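Local coordinates for protein afamin (Homo sapiens, PDB 6FAK) that carries hydrophobic molecules in body fluids, binding vitamin E and keeping lipidated Wnt proteins soluble and active, at residues A168-C171 against C172-N176; P342-S345 against I346-L350; R528-V531 against N532-L536. All blocks are in the same frame, centred on the assembly; numbering follows the deposited sequence.

The three contacts follow one another along the chain, one in each of the three albumin repeats of this mainly helical protein. Contact 1 lies where helix 154-171 ends, contact 2 where helix 346-363 begins, and contact 3 in the C-terminal half of helix 521-536. None touches another: the centres of contacts 1 and 2 are about 43 Å apart, those of 1 and 3 about 41 Å, and those of 2 and 3 about 35 Å. Contact 1 is the outermost and includes two disulfide cysteines; contact 2 borders a pocket occupied by a polyether; contact 3 is buried helix packing. They are local features of separate repeats, a helix end, start and body, not one shared site.

Contact 1 of 3, residues A168-C171 against C172-N176; sequences AKSC and CEEQN. With EDO (1,2-ethanediol), chain S.
Glu-174 packs its CG 3.9 Å from Ser-170 O, and a bound 1,2-ethanediol, probably from the crystallisation liquor, bridges their polar ends. Its O2 lies 2.7 Å from Glu-174 OE2, 3.0 Å from Ser-170 O and 3.1 Å from Ser-170 OG, all at hydrogen-bonding distance. The serine hydroxyl is turned to this spot by chi1 173°, which sets OG opposite its own backbone N. One residue back on each side, the side chain of Lys-169 crosses that of Glu-173 at a slant, and NZ stands 3.7 Å from OE2, a long salt bridge at the surface.

Beneath these side chains, helix 154-171 ends in a type I beta turn from Cys-171 to Glu-174. The turn is closed by Glu-174 N giving to Cys-171 O at 3.1 Å, while Glu-173 N reaches Ser-170 O at 3.3 Å; in both bonds the donor stands well above the carbonyl plane.

Further out, the adjacent cysteines bond to different partners: Cys-171 to Cys-180 on helix 177-209, Cys-172 to Cys-127. This is the paired-cysteine pattern of the albumin family. Covalent bonds therefore fix the helix end and its turn to neighbouring helices, while the long charge pair at the surface probably adds little.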
# COMPACT_ATOMS: atom_id res chain seq x y z
N ALA A 168 -7.92 -22.89 6.09
CA ALA A 168 -9.03 -23.44 6.83
C ALA A 168 -9.12 -24.95 6.58
O ALA A 168 -9.25 -25.73 7.51
CB ALA A 168 -10.35 -22.76 6.46
N LYS A 169 -9.03 -25.34 5.32
CA LYS A 169 -9.08 -26.75 4.98
C LYS A 169 -7.96 -27.56 5.64
O LYS A 169 -8.23 -28.64 6.21
CB LYS A 169 -9.06 -26.91 3.47
CG LYS A 169 -9.01 -28.34 2.97
CD LYS A 169 -7.60 -28.66 2.50
CE LYS A 169 -7.33 -30.14 2.34
NZ LYS A 169 -5.86 -30.33 2.44
N SER A 170 -6.73 -27.07 5.56
CA SER A 170 -5.58 -27.79 6.12
C SER A 170 -5.60 -27.85 7.68
O SER A 170 -5.39 -28.91 8.28
CB SER A 170 -4.30 -27.13 5.70
OG SER A 170 -3.20 -27.73 6.37
N CYS A 171 -5.85 -26.70 8.30
CA CYS A 171 -5.89 -26.59 9.76
C CYS A 171 -7.08 -27.30 10.44
O CYS A 171 -6.96 -27.73 11.59
CB CYS A 171 -5.84 -25.11 10.18
SG CYS A 171 -4.22 -24.31 9.90
N CYS A 172 -8.20 -27.41 9.74
CA CYS A 172 -9.36 -28.19 10.24
C CYS A 172 -9.13 -29.71 10.32
O CYS A 172 -9.90 -30.41 10.97
CB CYS A 172 -10.64 -27.84 9.44
SG CYS A 172 -11.08 -26.08 9.66
N GLU A 173 -8.06 -30.19 9.70
CA GLU A 173 -7.61 -31.59 9.83
C GLU A 173 -6.59 -31.83 11.00
O GLU A 173 -6.14 -32.97 11.20
CB GLU A 173 -6.94 -32.01 8.50
CG GLU A 173 -7.83 -31.94 7.26
CD GLU A 173 -7.07 -32.06 5.94
OE1 GLU A 173 -5.82 -31.86 5.88
OE2 GLU A 173 -7.74 -32.33 4.91
N GLU A 174 -6.19 -30.78 11.71
CA GLU A 174 -5.16 -30.91 12.75
C GLU A 174 -5.81 -31.04 14.12
O GLU A 174 -6.96 -30.66 14.28
CB GLU A 174 -4.18 -29.72 12.72
CG GLU A 174 -3.29 -29.82 11.47
CD GLU A 174 -2.12 -28.87 11.38
OE1 GLU A 174 -1.74 -28.23 12.40
OE2 GLU A 174 -1.56 -28.77 10.24
N GLN A 175 -5.01 -31.49 15.08
CA GLN A 175 -5.43 -31.61 16.49
C GLN A 175 -5.46 -30.25 17.19
O GLN A 175 -6.44 -29.89 17.82
CB GLN A 175 -4.47 -32.52 17.25
CG GLN A 175 -4.34 -33.93 16.68
CD GLN A 175 -5.16 -34.92 17.46
OE1 GLN A 175 -4.64 -35.94 17.98
NE2 GLN A 175 -6.47 -34.63 17.57
N ASN A 176 -4.38 -29.49 17.10
CA ASN A 176 -4.37 -28.18 17.75
C ASN A 176 -4.78 -27.14 16.67
O ASN A 176 -3.92 -26.44 16.09
CB ASN A 176 -3.01 -27.93 18.41
CG ASN A 176 -2.92 -26.59 19.12
OD1 ASN A 176 -3.84 -25.74 19.03
ND2 ASN A 176 -1.79 -26.36 19.77
C1 EDO S . -2.94 -32.60 7.94
O1 EDO S . -2.63 -33.84 8.60
C2 EDO S . -2.17 -31.44 8.57
O2 EDO S . -2.69 -30.14 8.18

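Contact 2 of 3, residues P342-S345 against I346-L350; sequences PDLS and IPELL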
# COMPACT_ATOMS: atom_id res chain seq x y z
N PRO A 342 19.12 -2.90 -12.20
CA PRO A 342 18.26 -3.71 -11.35
C PRO A 342 18.45 -3.54 -9.84
O PRO A 342 17.56 -3.90 -9.09
CB PRO A 342 18.61 -5.17 -11.74
CG PRO A 342 19.98 -5.08 -12.26
CD PRO A 342 20.05 -3.75 -12.96
N ASP A 343 19.60 -2.98 -9.44
CA ASP A 343 19.91 -2.71 -8.02
C ASP A 343 19.31 -1.42 -7.42
O ASP A 343 19.47 -1.17 -6.21
CB ASP A 343 21.44 -2.68 -7.82
CG ASP A 343 22.17 -1.70 -8.77
OD1 ASP A 343 21.84 -1.56 -10.00
OD2 ASP A 343 23.14 -1.10 -8.27
N LEU A 344 18.65 -0.61 -8.25
CA LEU A 344 18.06 0.67 -7.80
C LEU A 344 16.59 0.52 -7.48
O LEU A 344 15.87 -0.31 -8.09
CB LEU A 344 18.25 1.79 -8.84
CG LEU A 344 19.70 2.14 -9.19
CD1 LEU A 344 19.80 3.30 -10.16
CD2 LEU A 344 20.55 2.41 -7.96
N SER A 345 16.14 1.31 -6.51
CA SER A 345 14.73 1.39 -6.18
C SER A 345 13.95 2.15 -7.26
O SER A 345 14.50 2.90 -8.02
CB SER A 345 14.54 2.08 -4.84
OG SER A 345 14.77 3.47 -4.92
N ILE A 346 12.64 1.94 -7.28
CA ILE A 346 11.78 2.66 -8.19
C ILE A 346 11.83 4.17 -7.92
O ILE A 346 12.00 4.92 -8.87
CB ILE A 346 10.34 2.08 -8.23
CG1 ILE A 346 10.34 0.57 -8.55
CG2 ILE A 346 9.50 2.82 -9.25
CD1 ILE A 346 11.06 0.15 -9.83
N PRO A 347 11.72 4.64 -6.64
CA PRO A 347 11.86 6.08 -6.37
C PRO A 347 13.22 6.69 -6.80
O PRO A 347 13.27 7.79 -7.34
CB PRO A 347 11.63 6.19 -4.84
CG PRO A 347 10.93 4.97 -4.46
CD PRO A 347 11.24 3.89 -5.47
N GLU A 348 14.32 5.91 -6.63
CA GLU A 348 15.63 6.33 -7.05
C GLU A 348 15.66 6.49 -8.59
O GLU A 348 16.16 7.45 -9.07
CB GLU A 348 16.76 5.40 -6.59
CG GLU A 348 18.16 5.97 -6.93
CD GLU A 348 18.48 7.30 -6.20
OE1 GLU A 348 17.94 7.54 -5.09
OE2 GLU A 348 19.32 8.08 -6.70
N LEU A 349 15.09 5.55 -9.32
CA LEU A 349 15.05 5.68 -10.79
C LEU A 349 14.26 6.92 -11.22
O LEU A 349 14.66 7.59 -12.11
CB LEU A 349 14.44 4.46 -11.41
CG LEU A 349 15.27 3.19 -11.26
CD1 LEU A 349 14.45 1.98 -11.57
CD2 LEU A 349 16.52 3.25 -12.12
N LEU A 350 13.13 7.19 -10.56
CA LEU A 350 12.35 8.37 -10.90
C LEU A 350 13.04 9.67 -10.52
O LEU A 350 12.86 10.64 -11.23
CB LEU A 350 10.95 8.32 -10.26
CG LEU A 350 10.22 7.02 -10.65
CD1 LEU A 350 8.91 6.96 -9.85
CD2 LEU A 350 9.97 6.93 -12.13
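Leu-344 meets Leu-349 just before helix 346-363 starts. Its CD1 methyl lies 3.8 Å from Leu-349 CD2, and the two side chains pass at a slant, both touched by Tyr-337 of the preceding helix 326-339. The same methyl of Leu-349 also sits 4.0 Å from Leu-344 CB, so it rests against the root of the leucine as well as its tip.

Ser-345 comes next, and it is the N-cap. With chi1 at 74°, OG lies between its own backbone N and carbonyl carbon, and from there it reaches forward to the first turn and accepts from Glu-348 N at 3.0 Å (N-H...O 154°). This serine cap satisfies an amide that has no earlier helical carbonyl to use. The first regular helical bond runs alongside it: Leu-349 N gives to Ser-345 O at 3.0 Å, nearly straight at 162°. That carbonyl oxygen is also covered by Leu-349 CG, 3.3 Å away. OG has a further hydrogen-bond partner in Asp-451 OD2, and beside it the Pro-347 ring brings CD to 3.6 Å, a fit suited to a first-turn proline, whose nitrogen has no proton to offer.

Glu-348 starts beside the cap, its CB 3.2 Å from Ser-345 OG, but bends at chi2 and carries its carboxylate away to Ser-387 OG, Thr-384 OG1 and Arg-351, while Ile-346 N gives to Asn-452 OD1, linking this helix start to helix 446-462. Ile-346, Pro-347 and Leu-350 line the pocket where a polyether is bound, probably from the crystallisation liquor.

Contact 3 of 3, residues R528-V531 against N532-L536; sequences RFLV and NLVKL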
# COMPACT_ATOMS: atom_id res chain seq x y z
N ARG A 528 1.40 2.65 21.40
CA ARG A 528 0.44 3.71 21.66
C ARG A 528 0.81 4.58 22.81
O ARG A 528 0.64 5.79 22.74
CB ARG A 528 -0.97 3.20 21.94
CG ARG A 528 -1.63 2.47 20.81
CD ARG A 528 -3.00 2.06 21.34
NE ARG A 528 -3.70 1.20 20.41
CZ ARG A 528 -3.89 -0.12 20.51
NH1 ARG A 528 -3.45 -0.80 21.58
NH2 ARG A 528 -4.56 -0.75 19.55
N PHE A 529 1.34 3.96 23.85
CA PHE A 529 1.88 4.72 25.00
C PHE A 529 2.92 5.75 24.58
O PHE A 529 2.85 6.95 24.97
CB PHE A 529 2.41 3.74 26.09
CG PHE A 529 3.10 4.42 27.23
CD1 PHE A 529 4.46 4.71 27.17
CD2 PHE A 529 2.39 4.76 28.36
CE1 PHE A 529 5.11 5.37 28.20
CE2 PHE A 529 3.03 5.45 29.41
CZ PHE A 529 4.40 5.75 29.32
N LEU A 530 3.89 5.30 23.79
CA LEU A 530 4.97 6.18 23.34
C LEU A 530 4.46 7.36 22.51
O LEU A 530 4.88 8.50 22.74
CB LEU A 530 6.03 5.43 22.59
CG LEU A 530 7.19 6.29 22.09
CD1 LEU A 530 7.93 7.12 23.13
CD2 LEU A 530 8.19 5.36 21.44
N VAL A 531 3.54 7.06 21.58
CA VAL A 531 2.97 8.08 20.75
C VAL A 531 2.21 9.10 21.60
O VAL A 531 2.43 10.31 21.43
CB VAL A 531 2.14 7.49 19.59
CG1 VAL A 531 1.32 8.55 18.86
CG2 VAL A 531 3.07 6.80 18.61
N ASN A 532 1.33 8.62 22.46
CA ASN A 532 0.58 9.53 23.37
C ASN A 532 1.52 10.37 24.26
O ASN A 532 1.30 11.57 24.46
CB ASN A 532 -0.47 8.77 24.19
CG ASN A 532 -1.59 8.22 23.34
OD1 ASN A 532 -2.02 8.89 22.38
ND2 ASN A 532 -2.10 7.05 23.67
N LEU A 533 2.59 9.76 24.74
CA LEU A 533 3.60 10.47 25.52
C LEU A 533 4.25 11.63 24.75
O LEU A 533 4.45 12.76 25.32
CB LEU A 533 4.67 9.51 26.01
CG LEU A 533 5.65 10.09 27.01
CD1 LEU A 533 4.96 10.46 28.33
CD2 LEU A 533 6.77 9.06 27.21
N VAL A 534 4.57 11.36 23.47
CA VAL A 534 5.21 12.33 22.61
C VAL A 534 4.23 13.47 22.33
O VAL A 534 4.66 14.62 22.31
CB VAL A 534 5.77 11.75 21.28
CG1 VAL A 534 6.35 12.83 20.43
CG2 VAL A 534 6.92 10.77 21.54
N LYS A 535 2.95 13.17 22.12
CA LYS A 535 1.93 14.23 21.94
C LYS A 535 1.86 15.06 23.20
O LYS A 535 1.91 16.31 23.17
CB LYS A 535 0.55 13.64 21.65
CG LYS A 535 0.42 13.09 20.24
CD LYS A 535 -0.91 12.46 19.99
CE LYS A 535 -1.00 12.02 18.55
NZ LYS A 535 -2.31 11.44 18.26
N LEU A 536 1.77 14.37 24.33
CA LEU A 536 1.64 15.06 25.62
C LEU A 536 2.84 16.01 25.91
O LEU A 536 2.66 17.17 26.29
CB LEU A 536 1.42 14.08 26.73
CG LEU A 536 1.42 14.76 28.14
CD1 LEU A 536 0.28 15.73 28.33
CD2 LEU A 536 1.43 13.68 29.20
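Four consecutive i to i+4 backbone bonds join Arg-528 through Val-531 to Asn-532 through Lys-535, from 2.8 Å between Leu-533 N and Phe-529 O to 3.0 Å between Lys-535 N and Val-531 O. The side chains repeat the same spacing. Phe-529 and Leu-533 run side by side in one direction, and Leu-533 CD2 approaches the ring obliquely, 4.2 Å from CE1. The phenylalanine ring also meets Phe-552 edge-to-face. Leu-530 instead crosses Val-534, CD1 to CG2 at 4.1 Å; the same valine methyl sits 3.3 Å from Leu-530 O, because chi1 of 177° places CG2 beside the backbone N. On another side of the helix the extended methylene chain of Lys-535 runs beside Val-531, CE 4.2 Å from the valine CG1.

Asn-532 folds its amide back over the preceding turn, ND2 3.2 Å from Arg-528 O at too poor an angle to bond. Its OD1 pairs with Thr-423 OG1, the NZ of the buried Lys-535 is satisfied by Leu-421 O and Thr-423 OG1, and Arg-528 heads away to a salt bridge with Glu-424. Side-chain packing against helix 376-417 and polar links to the start of helix 423-440 and the residues just before it together make this a largely buried stretch of helix 521-536 in the third albumin repeat, characteristic of the family's helical fold.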